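Local structure of hypothetical protein ylbA (Escherichia coli, 1RC6) at residues A[48-53]-A[225-230]; A[74-79]-A[129-134]; A[137-142]-A[255-260]. The protein catalyses the stereospecific, manganese-dependent hydrolysis of (S)-ureidoglycine to (S)-ureidoglycolate and ammonia, a deamination step in the anaerobic use of allantoin as a nitrogen source. One frame throughout, in Å; residues are numbered along the deposited sequence.

Contact 1: A[48-53]-A[225-230]; sequences TILSTP and GDYIFM
Two cupin domains meet where Leu50 and Ser51, just past the edge strand 46-49 of the N-terminal cupin, reach Tyr227 and Phe229 on strand 227-230 of the C-terminal one. Leu50 comes over the Tyr227 ring. Its CD1 lies 3.9 Å from the ring centroid, 23° off the normal, a CH-pi contact offset toward the rim at Tyr227 CD1, which is 3.6 Å from Leu50 CD1, while Leu50 CB sits 3.9 Å from Tyr227 CE2. With CG anti to the backbone N (chi1 177°), Tyr227 extends its phenol across the domain boundary. There Ser51 OG waits at the ring's edge, in its plane, and hydrogen-bonds to Tyr227 OH; the modelled 2.4 Å is too short to be taken literally at this resolution. Ser51 OG also lies 3.6 Å from Phe229 CD2, approaching that ring obliquely. Asp61 of strand 60-67 joins both partners: its OD1 hydrogen-bonds to the Tyr227 hydroxyl and its OD2 accepts from the backbone N of Ser51. One carboxylate thus serves both sides of the boundary, and its charge, if it keeps one here, would probably polarise the phenol.

Contact 2: A[74-79]-A[129-134]; sequences QGFGGE and IFLYKR
Phe76 reaches from the loop between strands 60-67 and 81-89 onto Leu131 and Lys133 of strand 127-135, a strand of the six-stranded antiparallel sheet in the N-terminal cupin domain. The tight part is the aromatic ring. Phe76 holds its ring away from its own backbone N (chi1 177°), which aims it at the strand, and Leu131 meets it from the opposite direction. Leu131 CD1 stands over the middle of one ring face, 4.2 Å from the centroid and only 9° off the normal, a CH-pi contact; its other branch, CD2, reaches the rim at Phe76 CE2, 3.8 Å away. At the edge, the carbonyl O of Tyr132 lies in the ring plane, 3.9 Å from Phe76 CE2. Lys133 crosses obliquely and lends only its aliphatic part: its CB is 3.9 Å from Phe76 CZ and its CD 4.1 Å from the same atom. Beyond CG the lysine chain is extended, which carries NZ well past the ring.

The loop is far looser on its solvent side. Gly75 and Gly77 flank the phenylalanine and Gly78 follows; Gln74 and Glu79 are exposed, and Glu79 is poorly ordered. Phe76 is backbone hydrogen-bonded to Met117, and its ring also touches Thr83.

The other face of the strand is turned toward the C-terminal cupin. Tyr132 points there, stacked with Phe59 and touching Met179 and Ser252, and Arg134 follows it, with its NH2 bound to Ser58 OG. Arg134 NH1 donates to Tyr132 OH at 2.8 Å, the phenolic oxygen lying just 4° out of the guanidinium plane.

Contact 3: A[137-142]-A[255-260]; sequences VPVEGY and CNRDVE
Arg257 reaches out to Val137 and Val139, joining the tail that follows strand 247-254, the last strand of the C-terminal cupin, to the loop leaving strand 127-135 of the N-terminal one; that loop goes on into a type II beta turn from Val139 to Tyr142. From CB the arginine chain runs to CG and bends there (chi2 -73°), which sends the rest of it toward the loop. CD then packs against the side chain of Val137, 3.8 Å from its CG1, as the two side chains slide past each other in opposite directions. At NE the contact turns polar: NE donates to the carbonyl O of Val137 at 2.7 Å, nearly straight at 162°, with the oxygen lying in the guanidinium plane. CZ has Val139 CG1 4.0 Å away, a methyl lying over one face of the group, toward its rim. Arg257 NH1 adds a weak bond to Val137 O at 3.1 Å, making that oxygen a shared acceptor. The same nitrogen also donates to Leu175 O. The amide side of Val137 is taken by Asp178, whose OD2 accepts from Val137 N and whose backbone is hydrogen-bonded to Cys255. The last nitrogen folds back on its own segment: Arg257 NH2 donates to Asn256 O at 2.7 Å, from a position 55° out of that carbonyl's plane.

Following the chain from the N terminus, residues 48-53 come first and open the long loop that contact 1 closes at 225-230. Contact 2 lies wholly within that span, running from 74-79 to 129-134 and staying inside the N-terminal cupin. Only a few residues later 137-142 opens contact 3, after contact 2 is complete but before contact 1 has closed; its partner 255-260 comes near the C terminus, so contacts 1 and 3 cross. Both crossing contacts join the two cupin domains, with centres 25 Å apart: contact 1 is buried, contact 3 lies on the surface. Contact 2 ties a loop to the six-stranded sheet that contact 1 also reaches.

Contact 1: A[48-53]-A[225-230]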
ATOM      1  N   THR A  48       2.597   4.197 -11.443  1.00 31.13           N
ATOM      2  CA  THR A  48       2.244   5.506 -10.970  1.00 31.84           C
ATOM      3  C   THR A  48       2.661   5.672  -9.517  1.00 27.83           C
ATOM      4  O   THR A  48       2.127   5.036  -8.616  1.00 28.74           O
ATOM      5  CB  THR A  48       0.735   5.754 -11.175  1.00 43.80           C
ATOM      6  OG1 THR A  48       0.278   6.724 -10.230  1.00 47.21           O
ATOM      7  CG2 THR A  48      -0.050   4.467 -11.031  1.00 44.94           C
ATOM      8  N   ILE A  49       3.668   6.509  -9.317  1.00 27.59           N
ATOM      9  CA  ILE A  49       4.196   6.814  -7.993  1.00 27.68           C
ATOM     10  C   ILE A  49       3.153   7.569  -7.153  1.00 27.59           C
ATOM     11  O   ILE A  49       2.468   8.460  -7.663  1.00 25.14           O
ATOM     12  CB  ILE A  49       5.451   7.671  -8.124  1.00 23.76           C
ATOM     13  CG1 ILE A  49       6.520   6.892  -8.879  1.00 24.60           C
ATOM     14  CG2 ILE A  49       5.940   8.093  -6.773  1.00 21.58           C
ATOM     15  CD1 ILE A  49       7.665   7.752  -9.358  1.00 21.44           C
ATOM     16  N   LEU A  50       3.039   7.209  -5.874  1.00 26.41           N
ATOM     17  CA  LEU A  50       2.077   7.835  -4.968  1.00 25.16           C
ATOM     18  C   LEU A  50       2.778   8.677  -3.911  1.00 25.63           C
ATOM     19  O   LEU A  50       3.214   9.776  -4.192  1.00 24.42           O
ATOM     20  CB  LEU A  50       1.211   6.756  -4.323  1.00 20.32           C
ATOM     21  CG  LEU A  50       0.524   5.899  -5.400  1.00 20.58           C
ATOM     22  CD1 LEU A  50      -0.297   4.799  -4.760  1.00 18.09           C
ATOM     23  CD2 LEU A  50      -0.357   6.770  -6.263  1.00 17.64           C
ATOM     24  N   SER A  51       2.894   8.179  -2.694  1.00 27.09           N
ATOM     25  CA  SER A  51       3.580   8.952  -1.672  1.00 27.17           C
ATOM     26  C   SER A  51       5.096   8.989  -1.925  1.00 30.80           C
ATOM     27  O   SER A  51       5.680   8.042  -2.455  1.00 31.97           O
ATOM     28  CB  SER A  51       3.298   8.353  -0.293  1.00 24.73           C
ATOM     29  OG  SER A  51       1.913   8.409   0.013  1.00 25.56           O
ATOM     30  N   THR A  52       5.727  10.099  -1.553  1.00 30.27           N
ATOM     31  CA  THR A  52       7.175  10.275  -1.700  1.00 30.86           C
ATOM     32  C   THR A  52       7.580  11.263  -0.621  1.00 34.91           C
ATOM     33  O   THR A  52       6.730  11.941  -0.057  1.00 35.40           O
ATOM     34  CB  THR A  52       7.563  10.896  -3.056  1.00 30.10           C
ATOM     35  OG1 THR A  52       7.064  12.235  -3.120  1.00 29.65           O
ATOM     36  CG2 THR A  52       6.981  10.101  -4.215  1.00 29.82           C
ATOM     37  N   PRO A  53       8.880  11.355  -0.310  1.00 36.34           N
ATOM     38  CA  PRO A  53       9.331  12.293   0.718  1.00 38.18           C
ATOM     39  C   PRO A  53       8.900  13.718   0.406  1.00 42.23           C
ATOM     40  O   PRO A  53       8.613  14.499   1.309  1.00 44.41           O
ATOM     41  CB  PRO A  53      10.844  12.134   0.679  1.00 37.64           C
ATOM     42  CG  PRO A  53      10.991  10.683   0.404  1.00 37.22           C
ATOM     43  CD  PRO A  53       9.984  10.472  -0.719  1.00 38.59           C
ATOM     44  N   GLY A 225      -9.842   2.356  -5.642  1.00 46.02           N
ATOM     45  CA  GLY A 225      -8.932   3.013  -6.561  1.00 44.47           C
ATOM     46  C   GLY A 225      -8.296   4.278  -6.005  1.00 44.16           C
ATOM     47  O   GLY A 225      -7.262   4.728  -6.499  1.00 45.26           O
ATOM     48  N   ASP A 226      -8.910   4.865  -4.985  1.00 41.15           N
ATOM     49  CA  ASP A 226      -8.378   6.079  -4.376  1.00 40.39           C
ATOM     50  C   ASP A 226      -7.184   5.766  -3.485  1.00 40.05           C
ATOM     51  O   ASP A 226      -7.053   4.652  -2.971  1.00 40.58           O
ATOM     52  CB  ASP A 226      -9.443   6.768  -3.519  1.00 49.02           C
ATOM     53  CG  ASP A 226     -10.513   7.462  -4.344  1.00 52.00           C
ATOM     54  OD1 ASP A 226     -11.452   8.016  -3.728  1.00 53.38           O
ATOM     55  OD2 ASP A 226     -10.417   7.461  -5.598  1.00 54.14           O
ATOM     56  N   TYR A 227      -6.321   6.759  -3.297  1.00 35.78           N
ATOM     57  CA  TYR A 227      -5.156   6.605  -2.451  1.00 33.21           C
ATOM     58  C   TYR A 227      -5.140   7.764  -1.489  1.00 34.07           C
ATOM     59  O   TYR A 227      -5.435   8.882  -1.870  1.00 33.93           O
ATOM     60  CB  TYR A 227      -3.863   6.631  -3.260  1.00 31.05           C
ATOM     61  CG  TYR A 227      -2.644   6.538  -2.374  1.00 25.50           C
ATOM     62  CD1 TYR A 227      -2.247   5.320  -1.826  1.00 24.04           C
ATOM     63  CD2 TYR A 227      -1.923   7.678  -2.033  1.00 21.64           C
ATOM     64  CE1 TYR A 227      -1.156   5.242  -0.951  1.00 20.27           C
ATOM     65  CE2 TYR A 227      -0.833   7.621  -1.168  1.00 18.53           C
ATOM     66  CZ  TYR A 227      -0.458   6.404  -0.632  1.00 19.65           C
ATOM     67  OH  TYR A 227       0.617   6.358   0.214  1.00 20.77           O
ATOM     68  N   ILE A 228      -4.766   7.511  -0.245  1.00 33.94           N
ATOM     69  CA  ILE A 228      -4.753   8.577   0.730  1.00 34.79           C
ATOM     70  C   ILE A 228      -3.479   8.618   1.551  1.00 35.17           C
ATOM     71  O   ILE A 228      -3.067   7.606   2.119  1.00 34.61           O
ATOM     72  CB  ILE A 228      -5.915   8.422   1.710  1.00 41.58           C
ATOM     73  CG1 ILE A 228      -7.207   8.175   0.946  1.00 42.31           C
ATOM     74  CG2 ILE A 228      -6.024   9.658   2.585  1.00 42.60           C
ATOM     75  CD1 ILE A 228      -8.356   7.820   1.844  1.00 44.84           C
ATOM     76  N   PHE A 229      -2.864   9.793   1.615  1.00 32.06           N
ATOM     77  CA  PHE A 229      -1.666   9.967   2.419  1.00 33.07           C
ATOM     78  C   PHE A 229      -2.005  10.720   3.698  1.00 34.15           C
ATOM     79  O   PHE A 229      -2.324  11.901   3.659  1.00 34.63           O
ATOM     80  CB  PHE A 229      -0.590  10.755   1.680  1.00 34.33           C
ATOM     81  CG  PHE A 229       0.559  11.141   2.559  1.00 32.31           C
ATOM     82  CD1 PHE A 229       0.824  12.477   2.837  1.00 31.67           C
ATOM     83  CD2 PHE A 229       1.365  10.159   3.140  1.00 29.99           C
ATOM     84  CE1 PHE A 229       1.884  12.834   3.683  1.00 29.27           C
ATOM     85  CE2 PHE A 229       2.417  10.499   3.982  1.00 28.27           C
ATOM     86  CZ  PHE A 229       2.680  11.837   4.256  1.00 28.70           C
ATOM     87  N   MET A 230      -1.928  10.027   4.825  1.00 32.83           N
ATOM     88  CA  MET A 230      -2.220  10.613   6.123  1.00 35.59           C
ATOM     89  C   MET A 230      -0.879  10.938   6.774  1.00 36.34           C
ATOM     90  O   MET A 230      -0.164  10.042   7.226  1.00 38.52           O
ATOM     91  CB  MET A 230      -2.989   9.601   6.971  1.00 45.87           C
ATOM     92  CG  MET A 230      -4.264   9.049   6.328  1.00 49.33           C
ATOM     93  SD  MET A 230      -4.873   7.551   7.192  1.00 54.97           S
ATOM     94  CE  MET A 230      -5.870   6.772   5.932  1.00 57.23           C
TER

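Contact 2: A[74-79]-A[129-134]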
ATOM      1  N   GLN A  74      14.512  -6.642 -13.315  1.00 32.62           N
ATOM      2  CA  GLN A  74      15.789  -6.098 -12.911  1.00 29.94           C
ATOM      3  C   GLN A  74      16.061  -6.182 -11.422  1.00 28.60           C
ATOM      4  O   GLN A  74      17.208  -6.272 -11.013  1.00 27.89           O
ATOM      5  CB  GLN A  74      15.879  -4.652 -13.355  1.00 43.05           C
ATOM      6  CG  GLN A  74      17.069  -3.898 -12.810  1.00 49.21           C
ATOM      7  CD  GLN A  74      17.117  -2.475 -13.339  1.00 53.54           C
ATOM      8  OE1 GLN A  74      17.086  -2.257 -14.554  1.00 57.23           O
ATOM      9  NE2 GLN A  74      17.190  -1.500 -12.434  1.00 55.20           N
ATOM     10  N   GLY A  75      15.016  -6.159 -10.609  1.00 35.27           N
ATOM     11  CA  GLY A  75      15.219  -6.208  -9.176  1.00 33.52           C
ATOM     12  C   GLY A  75      14.768  -4.888  -8.581  1.00 33.80           C
ATOM     13  O   GLY A  75      15.388  -3.849  -8.814  1.00 33.00           O
ATOM     14  N   PHE A  76      13.692  -4.936  -7.799  1.00 48.04           N
ATOM     15  CA  PHE A  76      13.117  -3.749  -7.198  1.00 48.84           C
ATOM     16  C   PHE A  76      13.828  -3.151  -5.989  1.00 53.53           C
ATOM     17  O   PHE A  76      14.108  -1.941  -5.968  1.00 50.26           O
ATOM     18  CB  PHE A  76      11.649  -4.012  -6.845  1.00 32.22           C
ATOM     19  CG  PHE A  76      10.973  -2.858  -6.157  1.00 28.98           C
ATOM     20  CD1 PHE A  76      11.032  -1.577  -6.697  1.00 25.60           C
ATOM     21  CD2 PHE A  76      10.268  -3.054  -4.971  1.00 27.90           C
ATOM     22  CE1 PHE A  76      10.396  -0.502  -6.065  1.00 25.71           C
ATOM     23  CE2 PHE A  76       9.629  -1.991  -4.330  1.00 27.00           C
ATOM     24  CZ  PHE A  76       9.692  -0.712  -4.877  1.00 26.12           C
ATOM     25  N   GLY A  77      14.120  -3.963  -4.984  1.00 30.01           N
ATOM     26  CA  GLY A  77      14.766  -3.423  -3.790  1.00 33.79           C
ATOM     27  C   GLY A  77      15.926  -2.422  -3.859  1.00 31.70           C
ATOM     28  O   GLY A  77      15.911  -1.455  -4.615  1.00 31.36           O
ATOM     29  N   GLY A  78      16.943  -2.663  -3.032  1.00 48.05           N
ATOM     30  CA  GLY A  78      18.111  -1.796  -2.969  1.00 48.72           C
ATOM     31  C   GLY A  78      18.771  -1.951  -1.608  1.00 51.43           C
ATOM     32  O   GLY A  78      18.134  -2.431  -0.668  1.00 50.06           O
ATOM     33  N   GLU A  79      20.035  -1.554  -1.483  1.00 37.90           N
ATOM     34  CA  GLU A  79      20.741  -1.683  -0.208  1.00 43.20           C
ATOM     35  C   GLU A  79      20.097  -0.888   0.922  1.00 39.63           C
ATOM     36  O   GLU A  79      19.797   0.295   0.772  1.00 41.26           O
ATOM     37  CB  GLU A  79      22.211  -1.264  -0.359  1.00 76.96           C
ATOM     38  CG  GLU A  79      23.084  -2.308  -1.045  1.00 95.40           C
ATOM     39  CD  GLU A  79      23.061  -3.650  -0.322  1.00106.57           C
ATOM     40  OE1 GLU A  79      23.457  -3.687   0.864  1.00114.20           O
ATOM     41  OE2 GLU A  79      22.648  -4.664  -0.938  1.00113.16           O
ATOM     42  N   ILE A 129      -0.800  -4.391  -9.223  1.00 29.32           N
ATOM     43  CA  ILE A 129       0.007  -4.486  -8.017  1.00 29.09           C
ATOM     44  C   ILE A 129       0.163  -3.188  -7.201  1.00 28.58           C
ATOM     45  O   ILE A 129       0.049  -2.079  -7.730  1.00 26.91           O
ATOM     46  CB  ILE A 129       1.396  -5.063  -8.424  1.00 33.91           C
ATOM     47  CG1 ILE A 129       1.645  -6.328  -7.628  1.00 37.17           C
ATOM     48  CG2 ILE A 129       2.496  -4.047  -8.302  1.00 31.69           C
ATOM     49  CD1 ILE A 129       0.669  -7.439  -8.003  1.00 39.38           C
ATOM     50  N   PHE A 130       0.393  -3.342  -5.899  1.00 33.87           N
ATOM     51  CA  PHE A 130       0.619  -2.206  -5.002  1.00 32.34           C
ATOM     52  C   PHE A 130       2.032  -2.384  -4.467  1.00 31.87           C
ATOM     53  O   PHE A 130       2.337  -3.414  -3.879  1.00 31.80           O
ATOM     54  CB  PHE A 130      -0.347  -2.214  -3.825  1.00 29.33           C
ATOM     55  CG  PHE A 130      -0.028  -1.174  -2.785  1.00 29.19           C
ATOM     56  CD1 PHE A 130      -0.173   0.176  -3.070  1.00 30.52           C
ATOM     57  CD2 PHE A 130       0.470  -1.541  -1.547  1.00 29.19           C
ATOM     58  CE1 PHE A 130       0.177   1.142  -2.139  1.00 30.21           C
ATOM     59  CE2 PHE A 130       0.827  -0.588  -0.605  1.00 28.78           C
ATOM     60  CZ  PHE A 130       0.681   0.758  -0.900  1.00 30.16           C
ATOM     61  N   LEU A 131       2.891  -1.390  -4.666  1.00 24.00           N
ATOM     62  CA  LEU A 131       4.279  -1.468  -4.221  1.00 22.78           C
ATOM     63  C   LEU A 131       4.617  -0.470  -3.153  1.00 21.76           C
ATOM     64  O   LEU A 131       4.047   0.618  -3.114  1.00 21.87           O
ATOM     65  CB  LEU A 131       5.229  -1.257  -5.391  1.00 35.03           C
ATOM     66  CG  LEU A 131       5.632  -2.518  -6.147  1.00 37.71           C
ATOM     67  CD1 LEU A 131       6.564  -2.116  -7.264  1.00 40.72           C
ATOM     68  CD2 LEU A 131       6.300  -3.527  -5.197  1.00 37.53           C
ATOM     69  N   TYR A 132       5.586  -0.832  -2.316  1.00 25.59           N
ATOM     70  CA  TYR A 132       5.997   0.017  -1.218  1.00 26.26           C
ATOM     71  C   TYR A 132       7.442  -0.225  -0.847  1.00 28.34           C
ATOM     72  O   TYR A 132       7.914  -1.361  -0.873  1.00 29.83           O
ATOM     73  CB  TYR A 132       5.103  -0.269  -0.015  1.00 23.87           C
ATOM     74  CG  TYR A 132       5.465   0.469   1.253  1.00 26.62           C
ATOM     75  CD1 TYR A 132       6.516   0.045   2.056  1.00 25.63           C
ATOM     76  CD2 TYR A 132       4.724   1.575   1.675  1.00 26.97           C
ATOM     77  CE1 TYR A 132       6.811   0.699   3.259  1.00 26.74           C
ATOM     78  CE2 TYR A 132       5.016   2.233   2.868  1.00 25.36           C
ATOM     79  CZ  TYR A 132       6.052   1.789   3.657  1.00 26.35           C
ATOM     80  OH  TYR A 132       6.294   2.395   4.875  1.00 26.32           O
ATOM     81  N   LYS A 133       8.153   0.843  -0.504  1.00 26.90           N
ATOM     82  CA  LYS A 133       9.542   0.708  -0.101  1.00 27.65           C
ATOM     83  C   LYS A 133       9.894   1.814   0.874  1.00 28.24           C
ATOM     84  O   LYS A 133       9.324   2.892   0.822  1.00 30.23           O
ATOM     85  CB  LYS A 133      10.472   0.787  -1.310  1.00 26.32           C
ATOM     86  CG  LYS A 133      10.570   2.181  -1.931  1.00 25.23           C
ATOM     87  CD  LYS A 133      11.695   2.271  -2.958  1.00 22.24           C
ATOM     88  CE  LYS A 133      11.753   3.645  -3.580  1.00 18.79           C
ATOM     89  NZ  LYS A 133      12.877   3.801  -4.539  1.00 18.54           N
ATOM     90  N   ARG A 134      10.828   1.533   1.775  1.00 24.17           N
ATOM     91  CA  ARG A 134      11.294   2.516   2.753  1.00 26.86           C
ATOM     92  C   ARG A 134      12.703   2.120   3.172  1.00 29.38           C
ATOM     93  O   ARG A 134      13.147   1.007   2.900  1.00 30.12           O
ATOM     94  CB  ARG A 134      10.391   2.558   3.992  1.00 26.25           C
ATOM     95  CG  ARG A 134      10.529   1.376   4.907  1.00 24.33           C
ATOM     96  CD  ARG A 134       9.641   1.488   6.135  1.00 28.32           C
ATOM     97  NE  ARG A 134       9.994   2.623   6.988  1.00 29.27           N
ATOM     98  CZ  ARG A 134       9.234   3.709   7.126  1.00 29.89           C
ATOM     99  NH1 ARG A 134       8.078   3.805   6.470  1.00 30.50           N
ATOM    100  NH2 ARG A 134       9.632   4.705   7.903  1.00 25.10           N
TER

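Contact 3: A[137-142]-A[255-260]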
ATOM      1  N   VAL A 137      15.326   0.516   9.324  1.00 27.32           N
ATOM      2  CA  VAL A 137      16.076   0.972  10.486  1.00 26.77           C
ATOM      3  C   VAL A 137      16.460  -0.185  11.395  1.00 29.38           C
ATOM      4  O   VAL A 137      15.628  -0.750  12.114  1.00 27.35           O
ATOM      5  CB  VAL A 137      15.295   2.000  11.297  1.00 26.54           C
ATOM      6  CG1 VAL A 137      16.063   2.331  12.560  1.00 23.82           C
ATOM      7  CG2 VAL A 137      15.091   3.246  10.470  1.00 21.93           C
ATOM      8  N   PRO A 138      17.744  -0.549  11.375  1.00 36.00           N
ATOM      9  CA  PRO A 138      18.261  -1.646  12.189  1.00 41.04           C
ATOM     10  C   PRO A 138      18.331  -1.307  13.660  1.00 45.04           C
ATOM     11  O   PRO A 138      18.481  -0.149  14.034  1.00 41.76           O
ATOM     12  CB  PRO A 138      19.633  -1.897  11.579  1.00 37.66           C
ATOM     13  CG  PRO A 138      20.065  -0.519  11.187  1.00 37.47           C
ATOM     14  CD  PRO A 138      18.814   0.040  10.545  1.00 37.44           C
ATOM     15  N   VAL A 139      18.211  -2.339  14.480  1.00 42.55           N
ATOM     16  CA  VAL A 139      18.272  -2.214  15.923  1.00 42.55           C
ATOM     17  C   VAL A 139      19.141  -3.364  16.446  1.00 42.55           C
ATOM     18  O   VAL A 139      19.099  -4.471  15.911  1.00 42.55           O
ATOM     19  CB  VAL A 139      16.858  -2.308  16.537  1.00 63.03           C
ATOM     20  CG1 VAL A 139      16.270  -3.669  16.269  1.00 63.03           C
ATOM     21  CG2 VAL A 139      16.913  -2.056  18.028  1.00 63.03           C
ATOM     22  N   GLU A 140      19.930  -3.101  17.483  1.00 61.24           N
ATOM     23  CA  GLU A 140      20.810  -4.117  18.058  1.00 61.24           C
ATOM     24  C   GLU A 140      20.081  -5.400  18.449  1.00 61.24           C
ATOM     25  O   GLU A 140      19.076  -5.372  19.167  1.00 61.24           O
ATOM     26  CB  GLU A 140      21.533  -3.560  19.290  1.00 90.57           C
ATOM     27  CG  GLU A 140      22.385  -2.321  19.009  1.00 90.57           C
ATOM     28  CD  GLU A 140      23.734  -2.649  18.356  1.00 90.57           C
ATOM     29  OE1 GLU A 140      23.777  -3.571  17.504  1.00 90.57           O
ATOM     30  OE2 GLU A 140      24.747  -1.976  18.686  1.00 90.57           O
ATOM     31  N   GLY A 141      20.593  -6.524  17.959  1.00 44.37           N
ATOM     32  CA  GLY A 141      20.014  -7.811  18.289  1.00 44.37           C
ATOM     33  C   GLY A 141      18.743  -8.213  17.577  1.00 44.37           C
ATOM     34  O   GLY A 141      17.974  -9.017  18.105  1.00 44.37           O
ATOM     35  N   TYR A 142      18.513  -7.669  16.383  1.00 54.23           N
ATOM     36  CA  TYR A 142      17.320  -8.003  15.618  1.00 54.23           C
ATOM     37  C   TYR A 142      17.530  -7.848  14.131  1.00 54.23           C
ATOM     38  O   TYR A 142      18.445  -7.153  13.683  1.00 54.23           O
ATOM     39  CB  TYR A 142      16.148  -7.120  16.014  1.00 41.51           C
ATOM     40  CG  TYR A 142      15.702  -7.240  17.443  1.00 41.51           C
ATOM     41  CD1 TYR A 142      16.342  -6.530  18.460  1.00 41.51           C
ATOM     42  CD2 TYR A 142      14.609  -8.028  17.775  1.00 41.51           C
ATOM     43  CE1 TYR A 142      15.893  -6.601  19.771  1.00 41.51           C
ATOM     44  CE2 TYR A 142      14.153  -8.108  19.077  1.00 41.51           C
ATOM     45  CZ  TYR A 142      14.793  -7.394  20.072  1.00 41.51           C
ATOM     46  OH  TYR A 142      14.317  -7.474  21.361  1.00 41.51           O
ATOM     47  N   CYS A 255       6.707   1.303  12.644  1.00 31.82           N
ATOM     48  CA  CYS A 255       6.558   0.974  14.054  1.00 29.18           C
ATOM     49  C   CYS A 255       7.799   0.378  14.688  1.00 28.23           C
ATOM     50  O   CYS A 255       8.821   0.183  14.034  1.00 28.11           O
ATOM     51  CB  CYS A 255       5.418  -0.017  14.219  1.00 29.37           C
ATOM     52  SG  CYS A 255       5.682  -1.528  13.251  1.00 27.78           S
ATOM     53  N   ASN A 256       7.683   0.087  15.982  1.00 31.29           N
ATOM     54  CA  ASN A 256       8.757  -0.507  16.773  1.00 30.72           C
ATOM     55  C   ASN A 256      10.083   0.245  16.801  1.00 31.32           C
ATOM     56  O   ASN A 256      11.123  -0.358  17.072  1.00 33.52           O
ATOM     57  CB  ASN A 256       9.041  -1.938  16.312  1.00 26.33           C
ATOM     58  CG  ASN A 256       7.806  -2.822  16.322  1.00 28.77           C
ATOM     59  OD1 ASN A 256       6.858  -2.614  17.096  1.00 30.03           O
ATOM     60  ND2 ASN A 256       7.824  -3.838  15.467  1.00 27.48           N
ATOM     61  N   ARG A 257      10.076   1.545  16.544  1.00 27.32           N
ATOM     62  CA  ARG A 257      11.333   2.278  16.575  1.00 27.45           C
ATOM     63  C   ARG A 257      11.248   3.587  17.339  1.00 27.64           C
ATOM     64  O   ARG A 257      10.200   4.230  17.371  1.00 29.14           O
ATOM     65  CB  ARG A 257      11.818   2.550  15.153  1.00 24.74           C
ATOM     66  CG  ARG A 257      12.190   1.304  14.389  1.00 26.32           C
ATOM     67  CD  ARG A 257      13.508   0.711  14.887  1.00 30.59           C
ATOM     68  NE  ARG A 257      13.889  -0.494  14.141  1.00 32.75           N
ATOM     69  CZ  ARG A 257      13.378  -1.706  14.352  1.00 32.19           C
ATOM     70  NH1 ARG A 257      13.783  -2.732  13.617  1.00 28.46           N
ATOM     71  NH2 ARG A 257      12.476  -1.895  15.310  1.00 32.06           N
ATOM     72  N   ASP A 258      12.353   3.971  17.966  1.00 24.05           N
ATOM     73  CA  ASP A 258      12.417   5.228  18.703  1.00 24.78           C
ATOM     74  C   ASP A 258      12.639   6.289  17.636  1.00 26.20           C
ATOM     75  O   ASP A 258      12.863   5.964  16.474  1.00 24.22           O
ATOM     76  CB  ASP A 258      13.606   5.219  19.665  1.00 25.49           C
ATOM     77  CG  ASP A 258      13.633   6.420  20.587  1.00 28.24           C
ATOM     78  OD1 ASP A 258      14.663   6.609  21.259  1.00 32.41           O
ATOM     79  OD2 ASP A 258      12.639   7.172  20.663  1.00 28.72           O
ATOM     80  N   VAL A 259      12.571   7.557  18.006  1.00 25.29           N
ATOM     81  CA  VAL A 259      12.802   8.587  17.021  1.00 28.73           C
ATOM     82  C   VAL A 259      14.199   9.109  17.222  1.00 35.69           C
ATOM     83  O   VAL A 259      14.528   9.605  18.291  1.00 36.77           O
ATOM     84  CB  VAL A 259      11.806   9.733  17.153  1.00 21.48           C
ATOM     85  CG1 VAL A 259      12.274  10.923  16.330  1.00 15.28           C
ATOM     86  CG2 VAL A 259      10.445   9.269  16.681  1.00 18.88           C
ATOM     87  N   GLU A 260      15.031   8.976  16.202  1.00 38.55           N
ATOM     88  CA  GLU A 260      16.399   9.453  16.301  1.00 46.20           C
ATOM     89  C   GLU A 260      16.427  10.954  16.146  1.00 49.46           C
ATOM     90  O   GLU A 260      15.555  11.543  15.516  1.00 52.97           O
ATOM     91  CB  GLU A 260      17.279   8.793  15.240  1.00 49.16           C
ATOM     92  CG  GLU A 260      17.325   7.289  15.383  1.00 58.67           C
ATOM     93  CD  GLU A 260      17.605   6.850  16.814  1.00 63.55           C
ATOM     94  OE1 GLU A 260      17.285   5.690  17.152  1.00 68.42           O
ATOM     95  OE2 GLU A 260      18.150   7.657  17.598  1.00 66.77           O
TER